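Local atomic coordinates of NOL1/NOP2/sun family protein (Enterococcus faecium, PDB entry 3M4X), a protein that probably methylates ribosomal RNA, pairing a methyltransferase domain with an RNA-binding PUA-like domain. Residues Pro254-Glu259 with Thr301-Asn306; Phe176-Val181 with Lys227-Tyr232; Gly421-Val426 with Gly438-Gly443. All coordinates share one frame; numbering follows the deposited sequence.

In the fold
Followed along the chain, the three contacts close in the order 2, 1, 3, building a modular enzyme from local closures. In contact 2, strand 176-182 runs into an excursion about half helical and is met again by the parallel strand 228-234. Contact 1 follows, where strand 255-258 is joined by the returning strand 295-302 after a helix-free connection. Contact 3 closes last and most briefly, around the turn of strands 426-430 and 433-441 in the PUA-like domain. The closures neither nest nor cross. Contacts 1 and 2 share one sheet, where strands 295-302 and 228-234 are neighbours and touch through Thr-301 and Gln-229, whereas contact 3 lies on the other side of the chain's centre, about 55 Å from contact 1 between centres.

Contact 1 (Pro254-Glu259 with Thr301-Asn306); sequences PVTIEE and TFHGQN
The imidazole of His-303 is met at its edge, in the ring plane, by Pro-254 O and by Thr-256 OG1, the latter 2.9 Å from NE2 in a hydrogen bond that either group could donate. The neighbouring flat group, the Phe-302 ring, has the methyl Val-255 CG1 near its plane at the edge, 4.1 Å from CD1, while Pro-254 CG approaches CE1 obliquely; over the centre of one face sits the backbone N of Gly-304, 3.4 Å above the plane. With its CG anti to the backbone N (chi1 172°), Phe-302 extends along the same face of the sheet as Val-255. The backbones beneath run antiparallel. Thr-256 and Thr-301 form a hydrogen-bonded pair, Thr-256 N to Thr-301 O at 2.9 Å and Thr-301 N to Thr-256 O at 3.0 Å, and His-303 N continues the ladder to Pro-254 O at 2.8 Å. Strand 295-302 is the reversed last strand of the class I methyltransferase fold, inserted between strands 228-234 and 255-258. On the sheet face of the two threonines, their side chains lie alongside each other, pointing the same way. Thr-301 OG1 donates to Glu-258 OE1 over 3.0 Å, reaching it from above the carboxylate plane, and is also hydrogen-bonded to Gln-229 NE2 on the adjoining strand. Glu-258 bends at its second torsion (chi2 76°) to bring its carboxylate to that hydroxyl.

Contact 2 (Phe176-Val181 with Lys227-Tyr232); sequences FDRIVV and KGQLIY
Ile-179 O is gripped from the neighbouring parallel strand by Ile-231 N, 2.8 Å away with an almost straight N-H...O angle of 175°, and by a weaker CA-H contact from Leu-230 CA at 3.4 Å. The same pattern recurs one step on, where Ile-231 O receives Val-181 N at 2.8 Å. Gln-229 N to Asp-177 O and Ile-179 N to Gln-229 O complete a parallel ladder, with strands 12° apart. These are the two strands of the Rossmann-like sheet that, in RNA cytosine methyltransferases of this family, lead into the active-site loops. Leu-230, its CG anti to the backbone N (chi1 168°), sends CD1 across to Val-181 CG2 at 3.7 Å, under helix 205-222. On the other face Arg-178 and Gln-229 lie alongside, and Gln-229 CB sits 3.8 Å above the guanidinium plane, offset toward its rim. The arginine's polar end turns elsewhere: Arg-178 NH1 forms a salt bridge with Glu-107. Cohesion inside this buried pairing thus rests on backbone bonds and branched apolar side chains, while the arginine's charge is probably balanced by Glu-107, just before the neighbouring strand 108-111.

Contact 3 (Gly421-Val426 with Gly438-Gly443); sequences GNQGWV and GKQVKG
Lys-439 lays its aliphatic chain across one face of the Trp-425 indole, packing through its methylene groups. Its CG stands 4.0 Å from the centroid of the six-membered ring, only 11° off the normal, a CH-pi contact; CB, at 3.8 Å from Trp-425 CE3, and CD follow over the same ring. The lysine can do this because its CG is anti to the backbone N (chi1 -166°) and every later torsion is extended, so the chain runs straight over the indole. Phe-448 meets the indole edge-to-face. Gln-440 is equally extended (chi1 -178°) but reaches across to the facing loop: its OE1 accepts Gln-423 N at 2.9 Å from above the amide plane, while NE2 is hydrogen-bonded to Arg-419 O, which leaves the amide held at both ends. Asn-422 swings OD1 back toward the turn that follows strand 433-441, where it accepts Lys-442 N at 2.8 Å. Beyond it, Gly-443 N donates to Gly-421 O. Gly-424 N bonds to Gln-440 O at 2.9 Å, and Gln-440 N returns to Gly-424 O; Val-426 and Gly-438 pair through two further backbone bonds. With Gln-423 and Gly-424 both facing Gln-440, the pairing is a classic beta bulge, set in the antiparallel hairpin of the PUA-like RNA-binding domain.

Contact 1 (Pro254-Glu259 with Thr301-Asn306)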
ATOM      1  N   PRO A 254     -22.518 -12.109 -11.384  1.00 36.96           N
ATOM      2  CA  PRO A 254     -22.951 -12.925 -10.242  1.00 35.74           C
ATOM      3  C   PRO A 254     -22.208 -12.516  -8.963  1.00 36.85           C
ATOM      4  O   PRO A 254     -21.405 -13.290  -8.438  1.00 33.73           O
ATOM      5  CB  PRO A 254     -22.564 -14.355 -10.660  1.00 32.34           C
ATOM      6  CG  PRO A 254     -21.473 -14.188 -11.681  1.00 31.42           C
ATOM      7  CD  PRO A 254     -21.753 -12.881 -12.385  1.00 35.57           C
ATOM      8  N   VAL A 255     -22.481 -11.316  -8.469  1.00 35.98           N
ATOM      9  CA  VAL A 255     -21.841 -10.819  -7.249  1.00 39.47           C
ATOM     10  C   VAL A 255     -22.865 -10.463  -6.163  1.00 45.10           C
ATOM     11  O   VAL A 255     -23.965 -10.009  -6.459  1.00 43.29           O
ATOM     12  CB  VAL A 255     -20.989  -9.566  -7.524  1.00 33.03           C
ATOM     13  CG1 VAL A 255     -19.843  -9.891  -8.471  1.00 28.79           C
ATOM     14  CG2 VAL A 255     -21.880  -8.424  -8.086  1.00 33.43           C
ATOM     15  N   THR A 256     -22.487 -10.662  -4.905  1.00 42.16           N
ATOM     16  CA  THR A 256     -23.349 -10.322  -3.788  1.00 36.06           C
ATOM     17  C   THR A 256     -22.710  -9.201  -2.979  1.00 36.21           C
ATOM     18  O   THR A 256     -21.497  -9.185  -2.780  1.00 37.90           O
ATOM     19  CB  THR A 256     -23.609 -11.530  -2.879  1.00 34.31           C
ATOM     20  OG1 THR A 256     -22.369 -12.168  -2.579  1.00 40.25           O
ATOM     21  CG2 THR A 256     -24.524 -12.539  -3.565  1.00 37.24           C
ATOM     22  N   ILE A 257     -23.529  -8.249  -2.540  1.00 35.08           N
ATOM     23  CA  ILE A 257     -23.059  -7.198  -1.647  1.00 36.30           C
ATOM     24  C   ILE A 257     -22.870  -7.783  -0.253  1.00 33.36           C
ATOM     25  O   ILE A 257     -23.732  -8.489   0.263  1.00 36.65           O
ATOM     26  CB  ILE A 257     -24.050  -6.006  -1.543  1.00 40.13           C
ATOM     27  CG1 ILE A 257     -24.442  -5.474  -2.926  1.00 35.34           C
ATOM     28  CG2 ILE A 257     -23.446  -4.897  -0.674  1.00 36.70           C
ATOM     29  CD1 ILE A 257     -25.358  -4.222  -2.883  1.00 24.62           C
ATOM     30  N   GLU A 258     -21.747  -7.468   0.367  1.00 37.29           N
ATOM     31  CA  GLU A 258     -21.396  -8.076   1.632  1.00 36.89           C
ATOM     32  C   GLU A 258     -21.247  -7.043   2.757  1.00 39.56           C
ATOM     33  O   GLU A 258     -20.981  -5.852   2.519  1.00 31.11           O
ATOM     34  CB  GLU A 258     -20.095  -8.868   1.454  1.00 40.26           C
ATOM     35  CG  GLU A 258     -20.118 -10.256   2.058  1.00 49.65           C
ATOM     36  CD  GLU A 258     -20.900 -11.254   1.235  1.00 53.58           C
ATOM     37  OE1 GLU A 258     -20.940 -11.120  -0.004  1.00 55.08           O
ATOM     38  OE2 GLU A 258     -21.470 -12.188   1.833  1.00 59.96           O
ATOM     39  N   GLU A 259     -21.408  -7.506   3.990  1.00 41.21           N
ATOM     40  CA  GLU A 259     -21.239  -6.638   5.143  1.00 37.79           C
ATOM     41  C   GLU A 259     -19.772  -6.347   5.399  1.00 41.30           C
ATOM     42  O   GLU A 259     -18.905  -7.174   5.124  1.00 43.25           O
ATOM     43  CB  GLU A 259     -21.874  -7.266   6.373  1.00 42.09           C
ATOM     44  CG  GLU A 259     -23.353  -7.526   6.176  1.00 57.66           C
ATOM     45  CD  GLU A 259     -24.100  -7.687   7.483  1.00 73.20           C
ATOM     46  OE1 GLU A 259     -23.497  -8.180   8.465  1.00 75.92           O
ATOM     47  OE2 GLU A 259     -25.298  -7.320   7.526  1.00 78.62           O
ATOM     48  N   THR A 301     -18.782 -10.325  -3.030  1.00 35.97           N
ATOM     49  CA  THR A 301     -18.292 -11.651  -3.322  1.00 32.48           C
ATOM     50  C   THR A 301     -18.671 -12.043  -4.749  1.00 38.14           C
ATOM     51  O   THR A 301     -19.813 -11.863  -5.178  1.00 33.18           O
ATOM     52  CB  THR A 301     -18.878 -12.683  -2.357  1.00 33.18           C
ATOM     53  OG1 THR A 301     -18.460 -12.399  -1.020  1.00 26.89           O
ATOM     54  CG2 THR A 301     -18.410 -14.070  -2.725  1.00 33.09           C
ATOM     55  N   PHE A 302     -17.706 -12.574  -5.488  1.00 34.43           N
ATOM     56  CA  PHE A 302     -17.948 -13.058  -6.843  1.00 34.72           C
ATOM     57  C   PHE A 302     -18.247 -14.561  -6.823  1.00 37.21           C
ATOM     58  O   PHE A 302     -17.511 -15.328  -6.210  1.00 30.87           O
ATOM     59  CB  PHE A 302     -16.713 -12.767  -7.701  1.00 33.33           C
ATOM     60  CG  PHE A 302     -16.743 -13.381  -9.062  1.00 35.55           C
ATOM     61  CD1 PHE A 302     -17.592 -12.890 -10.043  1.00 36.61           C
ATOM     62  CD2 PHE A 302     -15.905 -14.449  -9.369  1.00 37.71           C
ATOM     63  CE1 PHE A 302     -17.604 -13.442 -11.312  1.00 34.02           C
ATOM     64  CE2 PHE A 302     -15.926 -15.013 -10.622  1.00 38.97           C
ATOM     65  CZ  PHE A 302     -16.776 -14.506 -11.599  1.00 39.60           C
ATOM     66  N   HIS A 303     -19.323 -14.979  -7.492  1.00 30.20           N
ATOM     67  CA  HIS A 303     -19.737 -16.382  -7.460  1.00 29.07           C
ATOM     68  C   HIS A 303     -19.616 -17.099  -8.796  1.00 31.33           C
ATOM     69  O   HIS A 303     -19.994 -18.270  -8.928  1.00 30.89           O
ATOM     70  CB  HIS A 303     -21.161 -16.500  -6.914  1.00 30.05           C
ATOM     71  CG  HIS A 303     -21.306 -15.933  -5.536  1.00 32.05           C
ATOM     72  ND1 HIS A 303     -21.076 -16.678  -4.400  1.00 37.01           N
ATOM     73  CD2 HIS A 303     -21.610 -14.683  -5.113  1.00 32.11           C
ATOM     74  CE1 HIS A 303     -21.253 -15.917  -3.333  1.00 40.65           C
ATOM     75  NE2 HIS A 303     -21.576 -14.702  -3.740  1.00 42.58           N
ATOM     76  N   GLY A 304     -19.084 -16.403  -9.789  1.00 32.09           N
ATOM     77  CA  GLY A 304     -18.892 -17.012 -11.090  1.00 32.64           C
ATOM     78  C   GLY A 304     -17.640 -17.868 -11.097  1.00 36.11           C
ATOM     79  O   GLY A 304     -17.033 -18.124 -10.047  1.00 37.01           O
ATOM     80  N   GLN A 305     -17.241 -18.301 -12.283  1.00 35.48           N
ATOM     81  CA  GLN A 305     -16.054 -19.133 -12.429  1.00 44.63           C
ATOM     82  C   GLN A 305     -15.311 -18.647 -13.660  1.00 45.59           C
ATOM     83  O   GLN A 305     -15.680 -18.993 -14.783  1.00 47.75           O
ATOM     84  CB  GLN A 305     -16.473 -20.594 -12.613  1.00 48.74           C
ATOM     85  CG  GLN A 305     -15.738 -21.595 -11.769  1.00 60.61           C
ATOM     86  CD  GLN A 305     -14.361 -21.896 -12.305  1.00 68.70           C
ATOM     87  OE1 GLN A 305     -13.455 -21.061 -12.227  1.00 69.03           O
ATOM     88  NE2 GLN A 305     -14.191 -23.097 -12.860  1.00 69.99           N
ATOM     89  N   ASN A 306     -14.273 -17.843 -13.460  1.00 38.88           N
ATOM     90  CA  ASN A 306     -13.567 -17.250 -14.592  1.00 39.49           C
ATOM     91  C   ASN A 306     -12.704 -18.216 -15.397  1.00 45.07           C
ATOM     92  O   ASN A 306     -12.188 -19.196 -14.865  1.00 43.80           O
ATOM     93  CB  ASN A 306     -12.743 -16.051 -14.156  1.00 38.04           C
ATOM     94  CG  ASN A 306     -13.599 -14.850 -13.848  1.00 41.72           C
ATOM     95  OD1 ASN A 306     -13.570 -14.312 -12.735  1.00 45.15           O
ATOM     96  ND2 ASN A 306     -14.382 -14.425 -14.828  1.00 40.77           N
TER

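Contact 2 (Phe176-Val181 with Lys227-Tyr232)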
ATOM      1  N   PHE A 176      -6.989 -14.334  -8.290  1.00 27.66           N
ATOM      2  CA  PHE A 176      -6.969 -13.723  -6.960  1.00 27.66           C
ATOM      3  C   PHE A 176      -8.094 -14.099  -6.011  1.00 26.70           C
ATOM      4  O   PHE A 176      -9.259 -14.226  -6.398  1.00 32.10           O
ATOM      5  CB  PHE A 176      -6.957 -12.189  -7.089  1.00 26.65           C
ATOM      6  CG  PHE A 176      -5.725 -11.651  -7.747  1.00 25.61           C
ATOM      7  CD1 PHE A 176      -5.749 -11.245  -9.066  1.00 28.94           C
ATOM      8  CD2 PHE A 176      -4.530 -11.578  -7.048  1.00 30.90           C
ATOM      9  CE1 PHE A 176      -4.593 -10.753  -9.680  1.00 32.56           C
ATOM     10  CE2 PHE A 176      -3.376 -11.083  -7.643  1.00 29.35           C
ATOM     11  CZ  PHE A 176      -3.410 -10.664  -8.957  1.00 30.64           C
ATOM     12  N   ASP A 177      -7.736 -14.223  -4.743  1.00 26.61           N
ATOM     13  CA  ASP A 177      -8.724 -14.302  -3.669  1.00 31.56           C
ATOM     14  C   ASP A 177      -9.409 -12.970  -3.419  1.00 28.21           C
ATOM     15  O   ASP A 177     -10.528 -12.916  -2.930  1.00 24.63           O
ATOM     16  CB  ASP A 177      -8.049 -14.715  -2.362  1.00 34.84           C
ATOM     17  CG  ASP A 177      -7.511 -16.106  -2.413  1.00 31.16           C
ATOM     18  OD1 ASP A 177      -8.340 -17.033  -2.408  1.00 37.40           O
ATOM     19  OD2 ASP A 177      -6.267 -16.273  -2.459  1.00 33.31           O
ATOM     20  N   ARG A 178      -8.729 -11.886  -3.739  1.00 31.25           N
ATOM     21  CA  ARG A 178      -9.150 -10.605  -3.221  1.00 32.65           C
ATOM     22  C   ARG A 178      -8.600  -9.511  -4.095  1.00 29.51           C
ATOM     23  O   ARG A 178      -7.417  -9.523  -4.446  1.00 28.38           O
ATOM     24  CB  ARG A 178      -8.608 -10.463  -1.804  1.00 30.45           C
ATOM     25  CG  ARG A 178      -9.159  -9.331  -0.956  1.00 29.57           C
ATOM     26  CD  ARG A 178      -9.013  -9.752   0.530  1.00 27.57           C
ATOM     27  NE  ARG A 178     -10.320  -9.777   1.151  1.00 39.70           N
ATOM     28  CZ  ARG A 178     -10.958 -10.865   1.544  1.00 42.99           C
ATOM     29  NH1 ARG A 178     -10.413 -12.056   1.419  1.00 39.35           N
ATOM     30  NH2 ARG A 178     -12.154 -10.742   2.079  1.00 56.95           N
ATOM     31  N   ILE A 179      -9.469  -8.582  -4.479  1.00 29.10           N
ATOM     32  CA  ILE A 179      -9.039  -7.465  -5.301  1.00 32.64           C
ATOM     33  C   ILE A 179      -9.573  -6.143  -4.771  1.00 30.74           C
ATOM     34  O   ILE A 179     -10.759  -6.005  -4.485  1.00 32.64           O
ATOM     35  CB  ILE A 179      -9.462  -7.642  -6.781  1.00 31.05           C
ATOM     36  CG1 ILE A 179      -8.910  -8.952  -7.357  1.00 30.18           C
ATOM     37  CG2 ILE A 179      -9.011  -6.438  -7.615  1.00 30.26           C
ATOM     38  CD1 ILE A 179      -9.298  -9.188  -8.831  1.00 29.12           C
ATOM     39  N   VAL A 180      -8.683  -5.171  -4.655  1.00 28.07           N
ATOM     40  CA  VAL A 180      -9.052  -3.853  -4.207  1.00 21.55           C
ATOM     41  C   VAL A 180      -8.933  -2.894  -5.375  1.00 31.74           C
ATOM     42  O   VAL A 180      -7.866  -2.748  -5.984  1.00 31.82           O
ATOM     43  CB  VAL A 180      -8.146  -3.376  -3.069  1.00 25.99           C
ATOM     44  CG1 VAL A 180      -8.453  -1.936  -2.714  1.00 28.73           C
ATOM     45  CG2 VAL A 180      -8.296  -4.289  -1.866  1.00 29.74           C
ATOM     46  N   VAL A 181     -10.049  -2.245  -5.676  1.00 33.92           N
ATOM     47  CA  VAL A 181     -10.131  -1.253  -6.729  1.00 36.45           C
ATOM     48  C   VAL A 181     -10.483   0.103  -6.116  1.00 36.78           C
ATOM     49  O   VAL A 181     -11.650   0.399  -5.851  1.00 31.43           O
ATOM     50  CB  VAL A 181     -11.223  -1.628  -7.744  1.00 33.60           C
ATOM     51  CG1 VAL A 181     -11.261  -0.611  -8.892  1.00 34.52           C
ATOM     52  CG2 VAL A 181     -10.993  -3.034  -8.272  1.00 28.81           C
ATOM     53  N   LYS A 227     -15.715 -17.209  -5.490  1.00 33.15           N
ATOM     54  CA  LYS A 227     -15.875 -16.760  -4.098  1.00 32.42           C
ATOM     55  C   LYS A 227     -14.787 -15.762  -3.679  1.00 38.00           C
ATOM     56  O   LYS A 227     -14.637 -15.439  -2.502  1.00 38.93           O
ATOM     57  CB  LYS A 227     -15.983 -17.940  -3.118  1.00 37.81           C
ATOM     58  CG  LYS A 227     -17.351 -18.649  -3.160  1.00 45.22           C
ATOM     59  CD  LYS A 227     -17.394 -19.918  -2.304  1.00 48.33           C
ATOM     60  CE  LYS A 227     -17.831 -21.144  -3.148  1.00 83.22           C
ATOM     61  NZ  LYS A 227     -18.176 -22.384  -2.364  1.00 78.82           N
ATOM     62  N   GLY A 228     -14.035 -15.275  -4.659  1.00 37.32           N
ATOM     63  CA  GLY A 228     -13.082 -14.212  -4.425  1.00 32.21           C
ATOM     64  C   GLY A 228     -13.832 -12.950  -4.048  1.00 36.79           C
ATOM     65  O   GLY A 228     -15.025 -12.796  -4.336  1.00 31.43           O
ATOM     66  N   GLN A 229     -13.133 -12.029  -3.401  1.00 35.01           N
ATOM     67  CA  GLN A 229     -13.785 -10.822  -2.930  1.00 34.35           C
ATOM     68  C   GLN A 229     -13.259  -9.600  -3.630  1.00 31.54           C
ATOM     69  O   GLN A 229     -12.069  -9.489  -3.932  1.00 33.11           O
ATOM     70  CB  GLN A 229     -13.674 -10.698  -1.410  1.00 37.17           C
ATOM     71  CG  GLN A 229     -14.283 -11.900  -0.703  1.00 42.50           C
ATOM     72  CD  GLN A 229     -14.991 -11.518   0.576  1.00 51.07           C
ATOM     73  OE1 GLN A 229     -14.355 -11.246   1.597  1.00 43.64           O
ATOM     74  NE2 GLN A 229     -16.317 -11.485   0.528  1.00 56.88           N
ATOM     75  N   LEU A 230     -14.185  -8.697  -3.906  1.00 29.43           N
ATOM     76  CA  LEU A 230     -13.895  -7.440  -4.561  1.00 30.14           C
ATOM     77  C   LEU A 230     -14.236  -6.308  -3.623  1.00 33.38           C
ATOM     78  O   LEU A 230     -15.362  -6.213  -3.121  1.00 33.21           O
ATOM     79  CB  LEU A 230     -14.756  -7.301  -5.806  1.00 34.30           C
ATOM     80  CG  LEU A 230     -14.770  -5.912  -6.425  1.00 32.86           C
ATOM     81  CD1 LEU A 230     -13.406  -5.598  -6.990  1.00 35.19           C
ATOM     82  CD2 LEU A 230     -15.811  -5.880  -7.500  1.00 37.29           C
ATOM     83  N   ILE A 231     -13.256  -5.454  -3.377  1.00 33.53           N
ATOM     84  CA  ILE A 231     -13.486  -4.246  -2.621  1.00 32.19           C
ATOM     85  C   ILE A 231     -13.376  -3.049  -3.576  1.00 35.31           C
ATOM     86  O   ILE A 231     -12.338  -2.855  -4.220  1.00 37.26           O
ATOM     87  CB  ILE A 231     -12.501  -4.104  -1.441  1.00 30.76           C
ATOM     88  CG1 ILE A 231     -12.789  -5.139  -0.343  1.00 32.02           C
ATOM     89  CG2 ILE A 231     -12.593  -2.700  -0.844  1.00 32.47           C
ATOM     90  CD1 ILE A 231     -12.198  -6.524  -0.584  1.00 30.60           C
ATOM     91  N   TYR A 232     -14.456  -2.274  -3.680  1.00 26.46           N
ATOM     92  CA  TYR A 232     -14.496  -1.081  -4.533  1.00 26.93           C
ATOM     93  C   TYR A 232     -14.576   0.189  -3.705  1.00 29.75           C
ATOM     94  O   TYR A 232     -15.346   0.276  -2.746  1.00 32.23           O
ATOM     95  CB  TYR A 232     -15.709  -1.123  -5.460  1.00 33.55           C
ATOM     96  CG  TYR A 232     -15.919   0.131  -6.295  1.00 30.52           C
ATOM     97  CD1 TYR A 232     -15.124   0.387  -7.398  1.00 29.48           C
ATOM     98  CD2 TYR A 232     -16.926   1.047  -5.985  1.00 31.45           C
ATOM     99  CE1 TYR A 232     -15.315   1.508  -8.177  1.00 29.94           C
ATOM    100  CE2 TYR A 232     -17.130   2.191  -6.761  1.00 32.53           C
ATOM    101  CZ  TYR A 232     -16.322   2.409  -7.865  1.00 37.06           C
ATOM    102  OH  TYR A 232     -16.492   3.530  -8.665  1.00 33.92           O
TER

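Contact 3 (Gly421-Val426 with Gly438-Gly443)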
ATOM      1  N   GLY A 421      36.279  -2.651  15.257  1.00 45.69           N
ATOM      2  CA  GLY A 421      35.984  -3.999  14.803  1.00 45.03           C
ATOM      3  C   GLY A 421      36.084  -4.164  13.294  1.00 43.29           C
ATOM      4  O   GLY A 421      36.286  -3.178  12.560  1.00 41.00           O
ATOM      5  N   ASN A 422      35.911  -5.402  12.836  1.00 39.73           N
ATOM      6  CA  ASN A 422      36.124  -5.769  11.429  1.00 45.18           C
ATOM      7  C   ASN A 422      35.125  -6.835  10.959  1.00 45.65           C
ATOM      8  O   ASN A 422      35.489  -7.805  10.287  1.00 43.43           O
ATOM      9  CB  ASN A 422      37.559  -6.284  11.216  1.00 38.40           C
ATOM     10  CG  ASN A 422      37.951  -6.322   9.748  1.00 46.11           C
ATOM     11  OD1 ASN A 422      37.624  -5.406   8.985  1.00 43.05           O
ATOM     12  ND2 ASN A 422      38.647  -7.388   9.341  1.00 46.00           N
ATOM     13  N   GLN A 423      33.860  -6.627  11.293  1.00 45.74           N
ATOM     14  CA  GLN A 423      32.859  -7.680  11.206  1.00 40.85           C
ATOM     15  C   GLN A 423      32.219  -7.830   9.815  1.00 39.48           C
ATOM     16  O   GLN A 423      31.487  -8.781   9.568  1.00 42.89           O
ATOM     17  CB  GLN A 423      31.805  -7.444  12.295  1.00 43.15           C
ATOM     18  CG  GLN A 423      30.964  -8.640  12.660  1.00 54.27           C
ATOM     19  CD  GLN A 423      31.786  -9.876  13.005  1.00 53.82           C
ATOM     20  OE1 GLN A 423      32.853  -9.793  13.626  1.00 55.41           O
ATOM     21  NE2 GLN A 423      31.282 -11.030  12.602  1.00 51.81           N
ATOM     22  N   GLY A 424      32.509  -6.917   8.896  1.00 38.29           N
ATOM     23  CA  GLY A 424      31.930  -7.020   7.564  1.00 37.14           C
ATOM     24  C   GLY A 424      30.488  -6.517   7.530  1.00 42.06           C
ATOM     25  O   GLY A 424      30.156  -5.526   8.189  1.00 39.84           O
ATOM     26  N   TRP A 425      29.635  -7.194   6.764  1.00 39.42           N
ATOM     27  CA  TRP A 425      28.236  -6.783   6.596  1.00 35.86           C
ATOM     28  C   TRP A 425      27.477  -6.806   7.902  1.00 34.02           C
ATOM     29  O   TRP A 425      27.400  -7.833   8.562  1.00 38.30           O
ATOM     30  CB  TRP A 425      27.524  -7.669   5.574  1.00 36.43           C
ATOM     31  CG  TRP A 425      28.097  -7.501   4.233  1.00 38.41           C
ATOM     32  CD1 TRP A 425      28.870  -8.398   3.542  1.00 36.31           C
ATOM     33  CD2 TRP A 425      27.992  -6.339   3.410  1.00 38.67           C
ATOM     34  NE1 TRP A 425      29.237  -7.863   2.332  1.00 36.87           N
ATOM     35  CE2 TRP A 425      28.710  -6.599   2.227  1.00 36.91           C
ATOM     36  CE3 TRP A 425      27.351  -5.103   3.557  1.00 42.91           C
ATOM     37  CZ2 TRP A 425      28.803  -5.669   1.196  1.00 39.60           C
ATOM     38  CZ3 TRP A 425      27.441  -4.183   2.530  1.00 40.19           C
ATOM     39  CH2 TRP A 425      28.165  -4.469   1.369  1.00 44.44           C
ATOM     40  N   VAL A 426      26.920  -5.663   8.285  1.00 33.61           N
ATOM     41  CA  VAL A 426      26.203  -5.577   9.548  1.00 31.22           C
ATOM     42  C   VAL A 426      24.913  -4.816   9.358  1.00 35.16           C
ATOM     43  O   VAL A 426      24.859  -3.856   8.583  1.00 31.63           O
ATOM     44  CB  VAL A 426      27.054  -4.897  10.651  1.00 32.20           C
ATOM     45  CG1 VAL A 426      28.257  -5.765  11.006  1.00 31.45           C
ATOM     46  CG2 VAL A 426      27.499  -3.495  10.222  1.00 23.78           C
ATOM     47  N   GLY A 438      25.414  -1.556   6.988  1.00 36.29           N
ATOM     48  CA  GLY A 438      26.740  -0.981   6.908  1.00 36.07           C
ATOM     49  C   GLY A 438      27.724  -2.109   6.657  1.00 40.68           C
ATOM     50  O   GLY A 438      27.367  -3.283   6.749  1.00 38.62           O
ATOM     51  N   LYS A 439      28.963  -1.768   6.328  1.00 42.17           N
ATOM     52  CA  LYS A 439      29.990  -2.786   6.230  1.00 38.28           C
ATOM     53  C   LYS A 439      31.211  -2.372   7.051  1.00 40.11           C
ATOM     54  O   LYS A 439      31.992  -1.510   6.654  1.00 43.32           O
ATOM     55  CB  LYS A 439      30.360  -3.080   4.770  1.00 39.05           C
ATOM     56  CG  LYS A 439      31.178  -4.369   4.614  1.00 37.74           C
ATOM     57  CD  LYS A 439      31.849  -4.456   3.260  1.00 39.31           C
ATOM     58  CE  LYS A 439      32.595  -5.755   3.119  1.00 48.73           C
ATOM     59  NZ  LYS A 439      33.315  -5.833   1.826  1.00 59.37           N
ATOM     60  N   GLN A 440      31.357  -2.996   8.210  1.00 33.38           N
ATOM     61  CA  GLN A 440      32.418  -2.639   9.124  1.00 37.18           C
ATOM     62  C   GLN A 440      33.768  -3.203   8.668  1.00 47.11           C
ATOM     63  O   GLN A 440      34.013  -4.409   8.728  1.00 50.60           O
ATOM     64  CB  GLN A 440      32.078  -3.117  10.525  1.00 28.97           C
ATOM     65  CG  GLN A 440      33.122  -2.752  11.570  1.00 29.65           C
ATOM     66  CD  GLN A 440      32.854  -3.452  12.868  1.00 34.77           C
ATOM     67  OE1 GLN A 440      32.486  -4.632  12.877  1.00 36.84           O
ATOM     68  NE2 GLN A 440      33.023  -2.741  13.978  1.00 42.53           N
ATOM     69  N   VAL A 441      34.630  -2.306   8.205  1.00 47.40           N
ATOM     70  CA  VAL A 441      35.913  -2.681   7.642  1.00 50.86           C
ATOM     71  C   VAL A 441      37.031  -1.928   8.353  1.00 51.74           C
ATOM     72  O   VAL A 441      37.256  -0.744   8.093  1.00 56.76           O
ATOM     73  CB  VAL A 441      35.979  -2.361   6.135  1.00 50.84           C
ATOM     74  CG1 VAL A 441      37.267  -2.940   5.526  1.00 45.46           C
ATOM     75  CG2 VAL A 441      34.762  -2.909   5.424  1.00 48.27           C
ATOM     76  N   LYS A 442      37.704  -2.611   9.272  1.00 49.86           N
ATOM     77  CA  LYS A 442      38.862  -2.049   9.959  1.00 57.74           C
ATOM     78  C   LYS A 442      38.539  -0.806  10.804  1.00 59.10           C
ATOM     79  O   LYS A 442      39.265   0.196  10.761  1.00 54.26           O
ATOM     80  CB  LYS A 442      39.971  -1.741   8.950  1.00 66.10           C
ATOM     81  CG  LYS A 442      41.273  -2.487   9.187  1.00 76.45           C
ATOM     82  CD  LYS A 442      41.281  -3.869   8.546  1.00 83.17           C
ATOM     83  CE  LYS A 442      42.671  -4.497   8.658  1.00 89.54           C
ATOM     84  NZ  LYS A 442      42.797  -5.835   8.004  1.00 89.90           N
ATOM     85  N   GLY A 443      37.454  -0.876  11.575  1.00 53.80           N
ATOM     86  CA  GLY A 443      37.178   0.133  12.586  1.00 50.82           C
ATOM     87  C   GLY A 443      36.277   1.260  12.116  1.00 53.75           C
ATOM     88  O   GLY A 443      35.873   2.117  12.902  1.00 59.94           O
TER